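Local coordinates for inulin fructotransferase (Bacillus sp. snu-7, PDB 2INV), which cleaves inulin by intramolecular fructosyl transfer, releasing a cyclic di-fructose anhydride, and is built as a right-handed parallel beta-helix, at residues G357-V362 and T383-V388; H376-A381 and T398-D403; D68-V73 and R114-P119. One frame throughout, in Å; residues are numbered along the deposited sequence.

Overall arrangement
The chain is a right-handed parallel beta-helix, and all three contacts join backbone of one coil to that of the next. Interaction 1 and interaction 2 lie near the C-terminal end, with centres about 9 Å apart. Their segments alternate along the chain. They touch through a probable hydrogen bond of H385 N with D403 OD1, a close polar approach of T383 O and S401 OG, and packing of S386 on L379. Interaction 3 lies on the opposite side of the chain's centre, about 48 Å from interaction 1 and about 51 Å from interaction 2, centre to centre. The sugar-binding residues seen in the crystal, such as E204, R252 and D193, belong to none of the six segments.

Interaction 1: residues G357-V362 and T383-V388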
loop_
_atom_site.group_PDB
_atom_site.type_symbol
_atom_site.label_atom_id
_atom_site.label_comp_id
_atom_site.label_asym_id
_atom_site.label_seq_id
_atom_site.Cartn_x
_atom_site.Cartn_y
_atom_site.Cartn_z
ATOM N N GLY A 357 7.205 13.697 28.552
ATOM C CA GLY A 357 7.129 15.119 28.781
ATOM C C GLY A 357 6.312 15.673 27.653
ATOM O O GLY A 357 6.119 15.015 26.633
ATOM N N GLY A 358 5.820 16.885 27.816
ATOM C CA GLY A 358 5.036 17.433 26.744
ATOM C C GLY A 358 3.682 17.910 27.195
ATOM O O GLY A 358 3.185 17.583 28.284
ATOM N N ASP A 359 3.074 18.671 26.303
ATOM C CA ASP A 359 1.789 19.266 26.544
ATOM C C ASP A 359 0.698 18.776 25.614
ATOM O O ASP A 359 0.927 18.556 24.417
ATOM C CB ASP A 359 1.926 20.775 26.401
ATOM C CG ASP A 359 0.639 21.498 26.665
ATOM O OD1 ASP A 359 0.121 21.392 27.796
ATOM O OD2 ASP A 359 0.145 22.170 25.738
ATOM N N ALA A 360 -0.487 18.594 26.186
ATOM C CA ALA A 360 -1.665 18.197 25.425
ATOM C C ALA A 360 -1.697 16.827 24.756
ATOM O O ALA A 360 -2.540 16.600 23.884
ATOM C CB ALA A 360 -1.943 19.250 24.389
ATOM N N ASN A 361 -0.827 15.904 25.144
ATOM C CA ASN A 361 -0.889 14.613 24.492
ATOM C C ASN A 361 -2.189 13.921 24.840
ATOM O O ASN A 361 -2.693 14.047 25.959
ATOM C CB ASN A 361 0.337 13.783 24.838
ATOM C CG ASN A 361 1.589 14.340 24.200
ATOM O OD1 ASN A 361 1.779 14.243 22.984
ATOM N ND2 ASN A 361 2.452 14.936 25.016
ATOM N N VAL A 362 -2.747 13.228 23.853
ATOM C CA VAL A 362 -4.014 12.537 24.023
ATOM C C VAL A 362 -3.860 11.043 23.779
ATOM O O VAL A 362 -3.356 10.620 22.735
ATOM C CB VAL A 362 -5.057 13.115 23.055
ATOM C CG1 VAL A 362 -6.373 12.372 23.182
ATOM C CG2 VAL A 362 -5.256 14.600 23.343
ATOM N N THR A 383 4.825 16.262 32.209
ATOM C CA THR A 383 3.656 16.444 31.360
ATOM C C THR A 383 2.603 17.398 31.901
ATOM O O THR A 383 2.416 17.537 33.106
ATOM C CB THR A 383 2.940 15.104 31.092
ATOM O OG1 THR A 383 2.350 14.623 32.310
ATOM C CG2 THR A 383 3.914 14.083 30.559
ATOM N N THR A 384 1.921 18.057 30.974
ATOM C CA THR A 384 0.853 18.977 31.305
ATOM C C THR A 384 -0.304 18.811 30.341
ATOM O O THR A 384 -0.119 18.515 29.155
ATOM C CB THR A 384 1.285 20.458 31.228
ATOM O OG1 THR A 384 1.697 20.772 29.890
ATOM C CG2 THR A 384 2.405 20.746 32.204
ATOM N N HIS A 385 -1.498 18.986 30.892
ATOM C CA HIS A 385 -2.745 18.930 30.150
ATOM C C HIS A 385 -2.973 17.706 29.244
ATOM O O HIS A 385 -3.612 17.808 28.199
ATOM C CB HIS A 385 -2.864 20.244 29.374
ATOM C CG HIS A 385 -2.432 21.439 30.169
ATOM N ND1 HIS A 385 -2.758 21.604 31.499
ATOM C CD2 HIS A 385 -1.662 22.506 29.839
ATOM C CE1 HIS A 385 -2.208 22.717 31.953
ATOM N NE2 HIS A 385 -1.540 23.282 30.966
ATOM N N SER A 386 -2.470 16.546 29.670
ATOM C CA SER A 386 -2.625 15.291 28.920
ATOM C C SER A 386 -4.050 14.769 29.081
ATOM O O SER A 386 -4.760 15.175 30.003
ATOM C CB SER A 386 -1.654 14.218 29.431
ATOM O OG SER A 386 -0.321 14.694 29.483
ATOM N N LYS A 387 -4.464 13.877 28.182
ATOM C CA LYS A 387 -5.808 13.293 28.228
ATOM C C LYS A 387 -5.726 11.782 28.039
ATOM O O LYS A 387 -5.119 11.306 27.072
ATOM C CB LYS A 387 -6.695 13.848 27.108
ATOM C CG LYS A 387 -6.801 15.356 27.044
ATOM C CD LYS A 387 -7.895 15.883 27.942
ATOM C CE LYS A 387 -8.159 17.349 27.630
ATOM N NZ LYS A 387 -9.060 17.969 28.633
ATOM N N VAL A 388 -6.343 11.025 28.939
ATOM C CA VAL A 388 -6.328 9.575 28.806
ATOM C C VAL A 388 -7.752 9.042 28.872
ATOM O O VAL A 388 -8.424 9.139 29.909
ATOM C CB VAL A 388 -5.463 8.917 29.897
ATOM C CG1 VAL A 388 -5.344 7.423 29.643
ATOM C CG2 VAL A 388 -4.083 9.556 29.912
HETATM O O HOH W 1 1.193 15.682 27.440
#
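G357 opens the contact by packing its CA against the methyl CG2 of T383 at 3.8 Å. G358 then offers its carbonyl O to T384 N, a bond of 3.0 Å. The same oxygen receives a weak bond from a water, which also accepts from N361 N and N361 ND2 and bonds to S386 OG. The carboxylate of D359 comes close to T384 and H385, with CG anti to the backbone N (chi1 -179°). Its OD1 takes the hydroxyl OG1 of T384 on the anti side at 2.7 Å. OD1 also approaches CD2 of H385 at 2.9 Å, the carboxylate and imidazole planes being 85° apart. That ring has T384 CB over the centre of one face. A360 N donates to T384 O at 3.0 Å. N361 accepts K387 N at its carbonyl O, at 2.8 Å. Its side-chain amide turns to the preceding coil: ND2 also reaches G324 O, and OD1 takes N327 N. V362 ends the segment in a parallel bridge with K387. Here V362 CG2 meets K387 CG at 4.1 Å, and the lysine chain bends at chi2 (-87°). Its NZ bonds to the carbonyl O of P410 of the second subunit. The contact is thus a turn of the beta-helix stacked on the equivalent turn of the next coil. G357-V362 joins strand 351-357 to strand 362-370; T383-V388 joins strand 375-379 to strand 387-389. The loop around N326 borders the contact on one side, and strand 375-379 receives S386 and V388.

Interaction 2: residues H376-A381 and T398-D403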
loop_
_atom_site.group_PDB
_atom_site.type_symbol
_atom_site.label_atom_id
_atom_site.label_comp_id
_atom_site.label_asym_id
_atom_site.label_seq_id
_atom_site.Cartn_x
_atom_site.Cartn_y
_atom_site.Cartn_z
ATOM N N HIS A 376 -0.814 0.711 31.838
ATOM C CA HIS A 376 -1.148 0.972 30.448
ATOM C C HIS A 376 -0.639 2.327 29.996
ATOM O O HIS A 376 -0.167 2.488 28.868
ATOM C CB HIS A 376 -2.661 0.916 30.264
ATOM C CG HIS A 376 -3.253 -0.424 30.550
ATOM N ND1 HIS A 376 -4.538 -0.761 30.188
ATOM C CD2 HIS A 376 -2.736 -1.513 31.169
ATOM C CE1 HIS A 376 -4.789 -1.999 30.570
ATOM N NE2 HIS A 376 -3.712 -2.478 31.167
ATOM N N VAL A 377 -0.760 3.309 30.876
ATOM C CA VAL A 377 -0.313 4.642 30.544
ATOM C C VAL A 377 0.306 5.309 31.750
ATOM O O VAL A 377 -0.218 5.236 32.861
ATOM C CB VAL A 377 -1.485 5.510 30.036
ATOM C CG1 VAL A 377 -0.965 6.859 29.576
ATOM C CG2 VAL A 377 -2.210 4.799 28.911
ATOM N N VAL A 378 1.441 5.951 31.526
ATOM C CA VAL A 378 2.123 6.658 32.589
ATOM C C VAL A 378 2.432 8.046 32.077
ATOM O O VAL A 378 3.025 8.221 31.016
ATOM C CB VAL A 378 3.446 5.986 32.992
ATOM C CG1 VAL A 378 4.205 6.872 33.976
ATOM C CG2 VAL A 378 3.177 4.635 33.629
ATOM N N LEU A 379 1.997 9.038 32.833
ATOM C CA LEU A 379 2.247 10.421 32.480
ATOM C C LEU A 379 3.255 10.910 33.494
ATOM O O LEU A 379 3.002 10.923 34.700
ATOM C CB LEU A 379 0.969 11.249 32.560
ATOM C CG LEU A 379 -0.327 10.821 31.793
ATOM C CD1 LEU A 379 -0.313 10.978 30.455
ATOM C CD2 LEU A 379 -0.871 9.627 32.135
ATOM N N ASP A 380 4.413 11.291 32.983
ATOM C CA ASP A 380 5.508 11.761 33.805
ATOM C C ASP A 380 5.215 13.155 34.372
ATOM O O ASP A 380 4.483 13.942 33.764
ATOM C CB ASP A 380 6.768 11.736 32.955
ATOM C CG ASP A 380 8.005 12.088 33.728
ATOM O OD1 ASP A 380 8.739 11.178 34.170
ATOM O OD2 ASP A 380 8.254 13.302 33.882
ATOM N N ALA A 381 5.762 13.437 35.552
ATOM C CA ALA A 381 5.538 14.709 36.241
ATOM C C ALA A 381 5.814 15.966 35.415
ATOM O O ALA A 381 5.437 17.068 35.814
ATOM C CB ALA A 381 6.360 14.739 37.529
ATOM N N THR A 398 -1.082 5.641 35.619
ATOM C CA THR A 398 -0.334 6.449 36.578
ATOM C C THR A 398 -0.107 7.850 36.014
ATOM O O THR A 398 0.545 8.016 34.983
ATOM C CB THR A 398 1.052 5.852 36.893
ATOM O OG1 THR A 398 0.907 4.568 37.511
ATOM C CG2 THR A 398 1.818 6.776 37.843
ATOM N N SER A 399 -0.653 8.850 36.693
ATOM C CA SER A 399 -0.485 10.227 36.270
ATOM C C SER A 399 0.274 10.970 37.359
ATOM O O SER A 399 -0.227 11.127 38.475
ATOM C CB SER A 399 -1.845 10.887 36.033
ATOM O OG SER A 399 -1.708 12.285 35.823
ATOM N N TYR A 400 1.487 11.415 37.044
ATOM C CA TYR A 400 2.296 12.149 38.014
ATOM C C TYR A 400 2.046 13.617 37.850
ATOM O O TYR A 400 2.773 14.453 38.396
ATOM C CB TYR A 400 3.773 11.903 37.796
ATOM C CG TYR A 400 4.179 10.518 38.160
ATOM C CD1 TYR A 400 3.948 10.019 39.438
ATOM C CD2 TYR A 400 4.784 9.702 37.227
ATOM C CE1 TYR A 400 4.321 8.739 39.779
ATOM C CE2 TYR A 400 5.163 8.412 37.545
ATOM C CZ TYR A 400 4.929 7.936 38.823
ATOM O OH TYR A 400 5.313 6.667 39.146
ATOM N N SER A 401 1.036 13.935 37.061
ATOM C CA SER A 401 0.703 15.319 36.848
ATOM C C SER A 401 -0.650 15.463 37.502
ATOM O O SER A 401 -1.294 14.454 37.819
ATOM C CB SER A 401 0.615 15.608 35.360
ATOM O OG SER A 401 0.163 16.933 35.137
ATOM N N SER A 402 -1.091 16.697 37.706
ATOM C CA SER A 402 -2.380 16.883 38.329
ATOM C C SER A 402 -3.383 17.540 37.399
ATOM O O SER A 402 -4.535 17.783 37.796
ATOM C CB SER A 402 -2.229 17.700 39.608
ATOM O OG SER A 402 -1.658 18.972 39.333
ATOM N N ASP A 403 -2.956 17.839 36.174
ATOM C CA ASP A 403 -3.880 18.433 35.224
ATOM C C ASP A 403 -4.285 17.382 34.205
ATOM O O ASP A 403 -4.909 17.694 33.189
ATOM C CB ASP A 403 -3.268 19.633 34.505
ATOM C CG ASP A 403 -1.764 19.540 34.387
ATOM O OD1 ASP A 403 -1.260 18.596 33.737
ATOM O OD2 ASP A 403 -1.074 20.419 34.946
#
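The phenol ring of Y400 has D380 CA at its edge, near the ring plane. V378 CG1 comes to the ring obliquely, 4.0 Å from CE2. Over one face lies the methyl CG2 of T398, a residue of the same segment, offset toward the rim and 3.5 Å above the plane. Y400 CG stands beside the backbone N (chi1 -70°), which places the ring beside V378. Y400 CB lies against the bend after strand 375-379, 3.4 Å from A381 N and 3.8 Å from A381 CB.

The backbones pair as parallel strands. V377 O takes T398 N at 2.9 Å, and T398 O takes L379 N at 2.8 Å. L379 O then receives Y400 N, so the bonding runs one residue past strand 397-399. This is the ladder of a right-handed parallel beta-helix: strand 375-379 lies between 351-357 and 397-399, one strand from each successive coil. V378 and T398 share one face of this sheet and lie side by side, pointing the same way. The opposite face carries L379 and S399. L379 is buried and packs on I355, S386 and V388; its CD2 also reaches T398 O at 3.6 Å. S399 OG bonds to T404 OG1. Past the strand, S401 OG donates to D403 OD1 at 2.6 Å, meeting the carboxylate from above its plane.

Interaction 3: residues D68-V73 and R114-P119; sequences DLHTQV and RVLTSP
D68 and R114 run side by side from one face of the sheet, and in each CG stands beside the backbone N (chi1 -81° in D68). The arginine then bends at chi2 and chi3, which brings its NE round to the aspartate. R114 NE donates to D68 OD1 in a nearly straight salt bridge of 3.2 Å. The oxygen lies at the guanidinium edge, in its plane, and is met nearly along its own C-O axis. The two flat groups are only 27° apart. R114 NH1 has a second partner in Q107 OE1.

L116 reaches back between D68 and H70. Its CD1 touches D68 CG at 3.5 Å and sits over one face of the H70 imidazole, a CH-pi contact 4.2 Å from the ring centroid. L116 CB lies over the same ring nearer its rim. At the ring edge, in plane, a water bonds to H70 ND1 and donates to L116 O.

Strands 65-69 and 111-115 are neighbouring parallel rungs of the beta-helix, near its N-terminal end and helix 30-48. L69 N donates to R114 O at 2.7 Å. L116 N returns a bond of 2.8 Å to L69 O. On the other face of the sheet L69 and V115 are buried. L69 CD2 meets T117 CG2 at 3.6 Å, and L69 also packs on I34 of helix 30-48. T117 OG1 is held by P122 O. Further along, waters join H70 to S118. One water donates to H70 O and accepts S118 N, and another joins H70 O to S118 OG.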
loop_
_atom_site.group_PDB
_atom_site.type_symbol
_atom_site.label_atom_id
_atom_site.label_comp_id
_atom_site.label_asym_id
_atom_site.label_seq_id
_atom_site.Cartn_x
_atom_site.Cartn_y
_atom_site.Cartn_z
ATOM N N ASP A 68 29.913 -9.349 -7.419
ATOM C CA ASP A 68 30.740 -8.779 -6.348
ATOM C C ASP A 68 30.930 -7.279 -6.560
ATOM O O ASP A 68 31.241 -6.844 -7.669
ATOM C CB ASP A 68 32.134 -9.413 -6.332
ATOM C CG ASP A 68 32.176 -10.760 -5.632
ATOM O OD1 ASP A 68 31.117 -11.254 -5.189
ATOM O OD2 ASP A 68 33.291 -11.313 -5.507
ATOM N N LEU A 69 30.752 -6.490 -5.505
ATOM C CA LEU A 69 30.959 -5.053 -5.628
ATOM C C LEU A 69 32.109 -4.634 -4.721
ATOM O O LEU A 69 31.982 -4.655 -3.489
ATOM C CB LEU A 69 29.697 -4.263 -5.252
ATOM C CG LEU A 69 29.768 -2.752 -5.529
ATOM C CD1 LEU A 69 28.411 -2.258 -5.984
ATOM C CD2 LEU A 69 30.234 -1.995 -4.294
ATOM N N HIS A 70 33.233 -4.275 -5.332
ATOM C CA HIS A 70 34.395 -3.841 -4.580
ATOM C C HIS A 70 34.451 -2.306 -4.640
ATOM O O HIS A 70 34.788 -1.659 -3.651
ATOM C CB HIS A 70 35.674 -4.453 -5.178
ATOM C CG HIS A 70 35.895 -5.893 -4.825
ATOM N ND1 HIS A 70 36.521 -6.295 -3.664
ATOM C CD2 HIS A 70 35.599 -7.032 -5.502
ATOM C CE1 HIS A 70 36.603 -7.614 -3.641
ATOM N NE2 HIS A 70 36.051 -8.085 -4.743
ATOM N N THR A 71 34.096 -1.728 -5.790
ATOM C CA THR A 71 34.127 -0.272 -5.983
ATOM C C THR A 71 32.794 0.455 -5.770
ATOM O O THR A 71 31.801 0.176 -6.440
ATOM C CB THR A 71 34.623 0.089 -7.394
ATOM O OG1 THR A 71 35.908 -0.502 -7.617
ATOM C CG2 THR A 71 34.753 1.603 -7.534
ATOM N N GLN A 72 32.805 1.424 -4.858
ATOM C CA GLN A 72 31.622 2.225 -4.528
ATOM C C GLN A 72 31.073 2.981 -5.730
ATOM O O GLN A 72 31.823 3.655 -6.446
ATOM C CB GLN A 72 31.959 3.235 -3.418
ATOM C CG GLN A 72 30.891 4.310 -3.190
ATOM C CD GLN A 72 31.381 5.453 -2.328
ATOM O OE1 GLN A 72 32.055 6.372 -2.810
ATOM N NE2 GLN A 72 31.047 5.403 -1.039
ATOM N N VAL A 73 29.763 2.879 -5.943
ATOM C CA VAL A 73 29.125 3.561 -7.067
ATOM C C VAL A 73 28.602 4.925 -6.665
ATOM O O VAL A 73 27.811 5.050 -5.727
ATOM C CB VAL A 73 27.929 2.771 -7.618
ATOM C CG1 VAL A 73 27.262 3.548 -8.747
ATOM C CG2 VAL A 73 28.389 1.416 -8.119
ATOM N N ARG A 114 26.857 -8.531 -3.950
ATOM C CA ARG A 114 27.547 -8.716 -2.700
ATOM C C ARG A 114 28.432 -7.508 -2.514
ATOM O O ARG A 114 29.334 -7.232 -3.307
ATOM C CB ARG A 114 28.343 -10.002 -2.737
ATOM C CG ARG A 114 27.608 -11.121 -3.452
ATOM C CD ARG A 114 27.985 -12.434 -2.848
ATOM N NE ARG A 114 29.434 -12.555 -2.798
ATOM C CZ ARG A 114 30.103 -13.242 -1.891
ATOM N NH1 ARG A 114 29.457 -13.885 -0.949
ATOM N NH2 ARG A 114 31.422 -13.262 -1.927
ATOM N N VAL A 115 28.101 -6.772 -1.466
ATOM C CA VAL A 115 28.780 -5.551 -1.095
ATOM C C VAL A 115 30.073 -5.897 -0.370
ATOM O O VAL A 115 30.057 -6.380 0.764
ATOM C CB VAL A 115 27.856 -4.721 -0.188
ATOM C CG1 VAL A 115 28.526 -3.424 0.215
ATOM C CG2 VAL A 115 26.550 -4.446 -0.917
ATOM N N LEU A 116 31.194 -5.653 -1.040
ATOM C CA LEU A 116 32.508 -5.936 -0.477
ATOM C C LEU A 116 33.299 -4.630 -0.471
ATOM O O LEU A 116 34.461 -4.586 -0.884
ATOM C CB LEU A 116 33.224 -6.979 -1.338
ATOM C CG LEU A 116 32.391 -8.235 -1.586
ATOM C CD1 LEU A 116 33.047 -9.085 -2.661
ATOM C CD2 LEU A 116 32.249 -9.010 -0.288
ATOM N N THR A 117 32.655 -3.572 0.001
ATOM C CA THR A 117 33.264 -2.262 0.040
ATOM C C THR A 117 34.371 -2.069 1.056
ATOM O O THR A 117 34.406 -2.700 2.107
ATOM C CB THR A 117 32.195 -1.180 0.259
ATOM O OG1 THR A 117 31.368 -1.544 1.368
ATOM C CG2 THR A 117 31.339 -1.017 -0.984
ATOM N N SER A 118 35.273 -1.158 0.715
ATOM C CA SER A 118 36.418 -0.816 1.551
ATOM C C SER A 118 36.012 0.282 2.536
ATOM O O SER A 118 35.102 1.070 2.267
ATOM C CB SER A 118 37.566 -0.296 0.679
ATOM O OG SER A 118 37.971 -1.285 -0.266
ATOM N N PRO A 119 36.665 0.328 3.703
ATOM C CA PRO A 119 36.369 1.339 4.724
ATOM C C PRO A 119 36.216 2.774 4.185
ATOM O O PRO A 119 35.291 3.493 4.580
ATOM C CB PRO A 119 37.549 1.209 5.665
ATOM C CG PRO A 119 37.754 -0.270 5.687
ATOM C CD PRO A 119 37.607 -0.684 4.221
HETATM O O HOH W 2 34.728 0.496 -1.481
HETATM O O HOH W 3 36.999 -4.725 -1.517
HETATM O O HOH W 4 37.232 -2.263 -2.573
#